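Side-chain contacts in UL144 (Macacine herpesvirus 1, PDB 6NYP), which is a viral TNF-receptor-like glycoprotein that probably engages the inhibitory immune receptor BTLA, in the manner of other UL144 proteins and cellular HVEM: residues 14-19 with 26-31; 22-27 with 32-37. All blocks are in the same frame, centred on the assembly; numbering follows the deposited sequence.

Interactions 1 and 2 lie in the same N-terminal cysteine-rich part of the chain, their centres about 7 Å apart, and they share Gly26 and Gln27. Residues 14-19 form one side of interaction 1 and are tied to residues 32-37 of interaction 2 by the disulfide between Cys18 SG and Cys36 SG. A second tie is a probable hydrogen bond, 3.0 Å from Pro16 O to Thr34 OG1. A sodium ion sits close by, about 4 Å from the side chain of Ser33 and about 6 Å from that of Pro16. Both contacts also border the second protein of the complex, whereas the N-linked glycan near Asn66 belongs to another part of the chain.

Interaction 1: residues 14-19 with 26-31; sequences CCPPCK and GQCTQY
With chi1 at -65°, Cys15 carries its SG beside the backbone N and anti to the carbonyl carbon, while Cys28 turns its SG into the crowded position between N and carbonyl carbon, chi1 89°. Both residues direct CB at the other segment, and these rotations bring the two sulfurs together as a disulfide, Cys15 SG to Cys28 SG 2.0 Å. The bond is twisted in the left-handed sense, chi3 -81°, so that, looking along the S-S axis, the two CB atoms stand nearly at right angles to one another. That twist holds the two CB atoms 3.7 Å apart, Cys15 CB to Cys28 CB. Across the bridge Cys15 CA and Cys28 CA are 5.6 Å apart, the nearest CA pair of the two segments.

Cys15 and Cys28 are the third and fifth cysteines of a TNF-receptor cysteine-rich repeat, and their pairing is the 3-5 link of the family's characteristic 1-2, 3-5, 4-6 pattern. Cys14, the second cysteine, points its CB away from residues 26-31 and pairs with Cys3. Its carbonyl still belongs to the contact, Cys14 O lying 3.5 Å from Cys28 SG.

Around the disulfide the contact is small and buried. Pro16 adds the CD corner of its ring, 4.2 Å from Cys28 SG, and Leu10 and Gln13 pack against Cys15 and Cys28 respectively. Beyond Cys28 the loop makes an ST turn, in which Tyr31 N donates to Thr29 OG1 over 3.3 Å; Thr29 OG1 also hydrogen bonds to Thr32 OG1. The neighbouring protein of the complex takes up this loop too, hydrogen bonding to Thr29 O and to the backbone of Gln30.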
ATOM      1  N   CYS F  14      11.996   1.779   7.997  1.00 83.44           N
ATOM      2  CA  CYS F  14      11.375   0.629   7.294  1.00 81.15           C
ATOM      3  C   CYS F  14       9.909   0.968   6.995  1.00 81.57           C
ATOM      4  O   CYS F  14       9.147   1.221   7.954  1.00 73.95           O
ATOM      5  CB  CYS F  14      11.500  -0.640   8.128  1.00 84.05           C
ATOM      6  SG  CYS F  14      13.193  -1.279   8.221  1.00 89.02           S
ATOM      7  N   CYS F  15       9.543   0.986   5.708  1.00 77.58           N
ATOM      8  CA  CYS F  15       8.254   1.532   5.212  1.00 73.66           C
ATOM      9  C   CYS F  15       7.573   0.556   4.261  1.00 70.56           C
ATOM     10  O   CYS F  15       8.228  -0.226   3.578  1.00 73.04           O
ATOM     11  CB  CYS F  15       8.459   2.867   4.507  1.00 74.16           C
ATOM     12  SG  CYS F  15       9.034   4.169   5.623  1.00 76.76           S
ATOM     13  N   PRO F  16       6.223   0.587   4.198  1.00 68.14           N
ATOM     14  CA  PRO F  16       5.488  -0.092   3.133  1.00 68.77           C
ATOM     15  C   PRO F  16       5.943   0.392   1.760  1.00 67.97           C
ATOM     16  O   PRO F  16       6.188   1.580   1.570  1.00 66.90           O
ATOM     17  CB  PRO F  16       4.026   0.316   3.361  1.00 68.23           C
ATOM     18  CG  PRO F  16       3.964   0.722   4.821  1.00 68.29           C
ATOM     19  CD  PRO F  16       5.337   1.264   5.156  1.00 69.08           C
ATOM     20  N   PRO F  17       6.060  -0.499   0.754  1.00 70.86           N
ATOM     21  CA  PRO F  17       6.427  -0.076  -0.593  1.00 71.87           C
ATOM     22  C   PRO F  17       5.252   0.603  -1.309  1.00 70.28           C
ATOM     23  O   PRO F  17       4.151   0.589  -0.777  1.00 65.54           O
ATOM     24  CB  PRO F  17       6.838  -1.397  -1.253  1.00 73.26           C
ATOM     25  CG  PRO F  17       5.982  -2.438  -0.568  1.00 75.31           C
ATOM     26  CD  PRO F  17       5.854  -1.951   0.860  1.00 73.43           C
ATOM     27  N   CYS F  18       5.519   1.174  -2.486  1.00 73.18           N
ATOM     28  CA  CYS F  18       4.489   1.693  -3.425  1.00 75.34           C
ATOM     29  C   CYS F  18       4.135   0.600  -4.441  1.00 74.83           C
ATOM     30  O   CYS F  18       4.982  -0.289  -4.685  1.00 70.12           O
ATOM     31  CB  CYS F  18       4.996   2.941  -4.140  1.00 78.11           C
ATOM     32  SG  CYS F  18       5.220   4.377  -3.056  1.00 79.90           S
ATOM     33  N   LYS F  19       2.932   0.664  -5.018  1.00 81.54           N
ATOM     34  CA  LYS F  19       2.512  -0.215  -6.145  1.00 83.97           C
ATOM     35  C   LYS F  19       3.274   0.203  -7.414  1.00 83.67           C
ATOM     36  O   LYS F  19       3.845   1.310  -7.424  1.00 79.50           O
ATOM     37  CB  LYS F  19       0.992  -0.174  -6.333  1.00 87.57           C
ATOM     38  CG  LYS F  19       0.183  -0.739  -5.175  1.00 96.49           C
ATOM     39  CD  LYS F  19      -1.304  -0.836  -5.460  1.00105.30           C
ATOM     40  CE  LYS F  19      -2.044  -1.725  -4.481  1.00106.59           C
ATOM     41  NZ  LYS F  19      -2.187  -1.111  -3.139  1.00103.10           N
ATOM     42  N   GLY F  26       5.938  10.823  -0.140  1.00 66.81           N
ATOM     43  CA  GLY F  26       6.079  11.076   1.304  1.00 67.21           C
ATOM     44  C   GLY F  26       6.582   9.841   2.024  1.00 68.45           C
ATOM     45  O   GLY F  26       5.998   8.750   1.818  1.00 70.86           O
ATOM     46  N   GLN F  27       7.631   9.996   2.833  1.00 70.51           N
ATOM     47  CA  GLN F  27       8.250   8.889   3.610  1.00 76.26           C
ATOM     48  C   GLN F  27       7.305   8.519   4.757  1.00 73.91           C
ATOM     49  O   GLN F  27       6.644   9.439   5.289  1.00 75.60           O
ATOM     50  CB  GLN F  27       9.607   9.302   4.191  1.00 83.58           C
ATOM     51  CG  GLN F  27      10.509  10.096   3.255  1.00 91.30           C
ATOM     52  CD  GLN F  27      11.969   9.868   3.560  1.00102.07           C
ATOM     53  OE1 GLN F  27      12.785   9.683   2.661  1.00108.52           O
ATOM     54  NE2 GLN F  27      12.305   9.849   4.843  1.00100.74           N
ATOM     55  N   CYS F  28       7.249   7.238   5.132  1.00 72.28           N
ATOM     56  CA  CYS F  28       6.498   6.765   6.322  1.00 74.28           C
ATOM     57  C   CYS F  28       7.278   7.155   7.583  1.00 72.74           C
ATOM     58  O   CYS F  28       8.461   7.511   7.461  1.00 78.16           O
ATOM     59  CB  CYS F  28       6.253   5.259   6.274  1.00 73.26           C
ATOM     60  SG  CYS F  28       7.569   4.260   7.027  1.00 68.56           S
ATOM     61  N   THR F  29       6.623   7.111   8.741  1.00 70.87           N
ATOM     62  CA  THR F  29       7.263   7.106  10.083  1.00 65.19           C
ATOM     63  C   THR F  29       6.869   5.799  10.769  1.00 63.17           C
ATOM     64  O   THR F  29       6.163   4.995  10.140  1.00 62.40           O
ATOM     65  CB  THR F  29       6.866   8.338  10.909  1.00 64.69           C
ATOM     66  OG1 THR F  29       5.529   8.186  11.393  1.00 58.35           O
ATOM     67  CG2 THR F  29       6.987   9.623  10.120  1.00 64.39           C
ATOM     68  N   GLN F  30       7.283   5.603  12.016  1.00 62.39           N
ATOM     69  CA  GLN F  30       6.947   4.382  12.790  1.00 59.91           C
ATOM     70  C   GLN F  30       5.426   4.275  12.940  1.00 57.69           C
ATOM     71  O   GLN F  30       4.929   3.142  13.057  1.00 59.29           O
ATOM     72  CB  GLN F  30       7.637   4.428  14.149  1.00 64.71           C
ATOM     73  CG  GLN F  30       7.558   3.111  14.898  1.00 65.23           C
ATOM     74  CD  GLN F  30       8.174   3.205  16.267  1.00 64.74           C
ATOM     75  OE1 GLN F  30       8.697   4.241  16.667  1.00 69.22           O
ATOM     76  NE2 GLN F  30       8.121   2.101  16.993  1.00 68.56           N
ATOM     77  N   TYR F  31       4.719   5.409  12.940  1.00 58.71           N
ATOM     78  CA  TYR F  31       3.273   5.507  13.278  1.00 63.79           C
ATOM     79  C   TYR F  31       2.418   5.861  12.053  1.00 63.38           C
ATOM     80  O   TYR F  31       1.184   5.828  12.199  1.00 63.02           O
ATOM     81  CB  TYR F  31       3.068   6.559  14.372  1.00 64.51           C
ATOM     82  CG  TYR F  31       3.634   6.179  15.717  1.00 66.20           C
ATOM     83  CD1 TYR F  31       4.948   6.466  16.055  1.00 65.21           C
ATOM     84  CD2 TYR F  31       2.851   5.527  16.657  1.00 68.04           C
ATOM     85  CE1 TYR F  31       5.478   6.087  17.278  1.00 71.14           C
ATOM     86  CE2 TYR F  31       3.357   5.162  17.891  1.00 66.90           C
ATOM     87  CZ  TYR F  31       4.674   5.450  18.208  1.00 71.22           C
ATOM     88  OH  TYR F  31       5.182   5.088  19.422  1.00 75.01           O
TER

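Interaction 2: residues 22-27 with 32-37; sequences YRVTGQ and TSTTCT
Thr25 and Thr37 meet through their hydroxyls, Thr25 OG1 donating to Thr37 OG1 at 2.8 Å across an antiparallel beta hairpin with a classic bulge. Both OG1 atoms lie anti to their own carbonyl carbons, chi1 -81° in Thr25 and -54° in Thr37, which brings them together as the side chains cross obliquely. Thr37 OG1 also hydrogen bonds to a polar side chain of the neighbouring protein.

Tyr22 rests its CB 3.8 Å from Cys36 CB, and its CD2 comes 3.5 Å from Thr37 C. Further along, Val24 CG1 lies 4.2 Å from Thr34 CG2, the two side chains crossing at about a right angle.

The backbone sets these pairs. Arg23 and Thr37 form a hydrogen-bonded pair, Val24 and Cys36 a non-hydrogen-bonded one, and residues 34-37 also pair with a strand of the neighbouring protein, extending the sheet across the interface. At the bulge, Thr25 and Gly26 both face Thr35, whose N donates to Gly26 O. Thr35 O is gripped twice from one face of its carbonyl plane, by Thr25 N at 2.8 Å and Gly26 N at 3.1 Å.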
ATOM      1  N   TYR F  22       3.919   3.777  -9.324  1.00 74.43           N
ATOM      2  CA  TYR F  22       3.933   4.865  -8.313  1.00 74.59           C
ATOM      3  C   TYR F  22       5.351   5.082  -7.776  1.00 74.98           C
ATOM      4  O   TYR F  22       6.113   4.102  -7.674  1.00 71.60           O
ATOM      5  CB  TYR F  22       2.983   4.519  -7.168  1.00 71.93           C
ATOM      6  CG  TYR F  22       1.525   4.442  -7.538  1.00 69.11           C
ATOM      7  CD1 TYR F  22       0.995   3.329  -8.168  1.00 71.42           C
ATOM      8  CD2 TYR F  22       0.660   5.469  -7.195  1.00 71.44           C
ATOM      9  CE1 TYR F  22      -0.355   3.239  -8.465  1.00 72.97           C
ATOM     10  CE2 TYR F  22      -0.688   5.408  -7.511  1.00 72.63           C
ATOM     11  CZ  TYR F  22      -1.199   4.291  -8.147  1.00 72.71           C
ATOM     12  OH  TYR F  22      -2.527   4.239  -8.455  1.00 78.94           O
ATOM     13  N   ARG F  23       5.679   6.340  -7.457  1.00 74.37           N
ATOM     14  CA  ARG F  23       6.928   6.752  -6.761  1.00 74.86           C
ATOM     15  C   ARG F  23       6.554   7.265  -5.363  1.00 72.71           C
ATOM     16  O   ARG F  23       5.394   7.750  -5.194  1.00 68.48           O
ATOM     17  CB  ARG F  23       7.649   7.845  -7.558  1.00 78.51           C
ATOM     18  CG  ARG F  23       7.097   9.240  -7.297  1.00 79.12           C
ATOM     19  CD  ARG F  23       7.018  10.197  -8.462  1.00 79.02           C
ATOM     20  NE  ARG F  23       6.513  11.478  -7.982  1.00 84.93           N
ATOM     21  CZ  ARG F  23       6.249  12.544  -8.735  1.00 85.19           C
ATOM     22  NH1 ARG F  23       6.459  12.513 -10.040  1.00 91.07           N
ATOM     23  NH2 ARG F  23       5.782  13.647  -8.172  1.00 80.50           N
ATOM     24  N   VAL F  24       7.496   7.184  -4.415  1.00 66.36           N
ATOM     25  CA  VAL F  24       7.331   7.693  -3.020  1.00 68.86           C
ATOM     26  C   VAL F  24       7.322   9.229  -3.056  1.00 69.17           C
ATOM     27  O   VAL F  24       8.328   9.822  -3.498  1.00 72.93           O
ATOM     28  CB  VAL F  24       8.440   7.159  -2.090  1.00 70.12           C
ATOM     29  CG1 VAL F  24       8.405   7.805  -0.709  1.00 69.17           C
ATOM     30  CG2 VAL F  24       8.406   5.643  -1.972  1.00 67.91           C
ATOM     31  N   THR F  25       6.207   9.833  -2.633  1.00 71.71           N
ATOM     32  CA  THR F  25       5.952  11.298  -2.555  1.00 68.93           C
ATOM     33  C   THR F  25       6.039  11.756  -1.090  1.00 69.39           C
ATOM     34  O   THR F  25       6.156  12.970  -0.863  1.00 68.07           O
ATOM     35  CB  THR F  25       4.589  11.604  -3.193  1.00 67.80           C
ATOM     36  OG1 THR F  25       4.825  11.638  -4.597  1.00 71.48           O
ATOM     37  CG2 THR F  25       3.945  12.899  -2.745  1.00 74.21           C
ATOM     38  N   GLY F  26       5.938  10.823  -0.140  1.00 66.81           N
ATOM     39  CA  GLY F  26       6.079  11.076   1.304  1.00 67.21           C
ATOM     40  C   GLY F  26       6.582   9.841   2.024  1.00 68.45           C
ATOM     41  O   GLY F  26       5.998   8.750   1.818  1.00 70.86           O
ATOM     42  N   GLN F  27       7.631   9.996   2.833  1.00 70.51           N
ATOM     43  CA  GLN F  27       8.250   8.889   3.610  1.00 76.26           C
ATOM     44  C   GLN F  27       7.305   8.519   4.757  1.00 73.91           C
ATOM     45  O   GLN F  27       6.644   9.439   5.289  1.00 75.60           O
ATOM     46  CB  GLN F  27       9.607   9.302   4.191  1.00 83.58           C
ATOM     47  CG  GLN F  27      10.509  10.096   3.255  1.00 91.30           C
ATOM     48  CD  GLN F  27      11.969   9.868   3.560  1.00102.07           C
ATOM     49  OE1 GLN F  27      12.785   9.683   2.661  1.00108.52           O
ATOM     50  NE2 GLN F  27      12.305   9.849   4.843  1.00100.74           N
ATOM     51  N   THR F  32       3.026   6.201  10.911  1.00 63.56           N
ATOM     52  CA  THR F  32       2.307   6.758   9.730  1.00 65.07           C
ATOM     53  C   THR F  32       2.653   6.008   8.442  1.00 64.23           C
ATOM     54  O   THR F  32       3.682   5.315   8.393  1.00 66.81           O
ATOM     55  CB  THR F  32       2.609   8.245   9.514  1.00 65.36           C
ATOM     56  OG1 THR F  32       4.018   8.393   9.334  1.00 65.80           O
ATOM     57  CG2 THR F  32       2.103   9.102  10.653  1.00 64.54           C
ATOM     58  N   SER F  33       1.798   6.198   7.439  1.00 64.19           N
ATOM     59  CA  SER F  33       1.820   5.559   6.098  1.00 62.93           C
ATOM     60  C   SER F  33       2.868   6.206   5.187  1.00 62.71           C
ATOM     61  O   SER F  33       3.273   7.348   5.453  1.00 64.95           O
ATOM     62  CB  SER F  33       0.450   5.663   5.491  1.00 61.12           C
ATOM     63  OG  SER F  33      -0.188   6.856   5.927  1.00 59.52           O
ATOM     64  N   THR F  34       3.263   5.482   4.142  1.00 60.29           N
ATOM     65  CA  THR F  34       4.008   5.990   2.962  1.00 60.45           C
ATOM     66  C   THR F  34       3.000   6.639   2.009  1.00 60.16           C
ATOM     67  O   THR F  34       1.901   6.079   1.880  1.00 64.43           O
ATOM     68  CB  THR F  34       4.688   4.839   2.211  1.00 57.77           C
ATOM     69  OG1 THR F  34       5.363   3.982   3.137  1.00 55.41           O
ATOM     70  CG2 THR F  34       5.653   5.313   1.149  1.00 61.42           C
ATOM     71  N   THR F  35       3.340   7.772   1.395  1.00 63.05           N
ATOM     72  CA  THR F  35       2.520   8.427   0.337  1.00 66.41           C
ATOM     73  C   THR F  35       3.173   8.128  -1.017  1.00 71.14           C
ATOM     74  O   THR F  35       4.408   8.334  -1.145  1.00 69.84           O
ATOM     75  CB  THR F  35       2.354   9.931   0.596  1.00 68.14           C
ATOM     76  OG1 THR F  35       1.916  10.120   1.941  1.00 76.80           O
ATOM     77  CG2 THR F  35       1.371  10.591  -0.340  1.00 67.21           C
ATOM     78  N   CYS F  36       2.389   7.605  -1.962  1.00 73.82           N
ATOM     79  CA  CYS F  36       2.824   7.256  -3.341  1.00 74.78           C
ATOM     80  C   CYS F  36       2.024   8.086  -4.346  1.00 74.00           C
ATOM     81  O   CYS F  36       0.838   8.345  -4.072  1.00 75.00           O
ATOM     82  CB  CYS F  36       2.615   5.775  -3.620  1.00 77.77           C
ATOM     83  SG  CYS F  36       3.340   4.733  -2.333  1.00 80.39           S
ATOM     84  N   THR F  37       2.653   8.509  -5.443  1.00 71.77           N
ATOM     85  CA  THR F  37       1.980   9.251  -6.542  1.00 73.15           C
ATOM     86  C   THR F  37       2.238   8.522  -7.866  1.00 69.08           C
ATOM     87  O   THR F  37       3.362   8.008  -8.055  1.00 62.64           O
ATOM     88  CB  THR F  37       2.388  10.732  -6.560  1.00 77.88           C
ATOM     89  OG1 THR F  37       2.158  11.283  -5.263  1.00 79.34           O
ATOM     90  CG2 THR F  37       1.612  11.544  -7.574  1.00 81.49           C
TER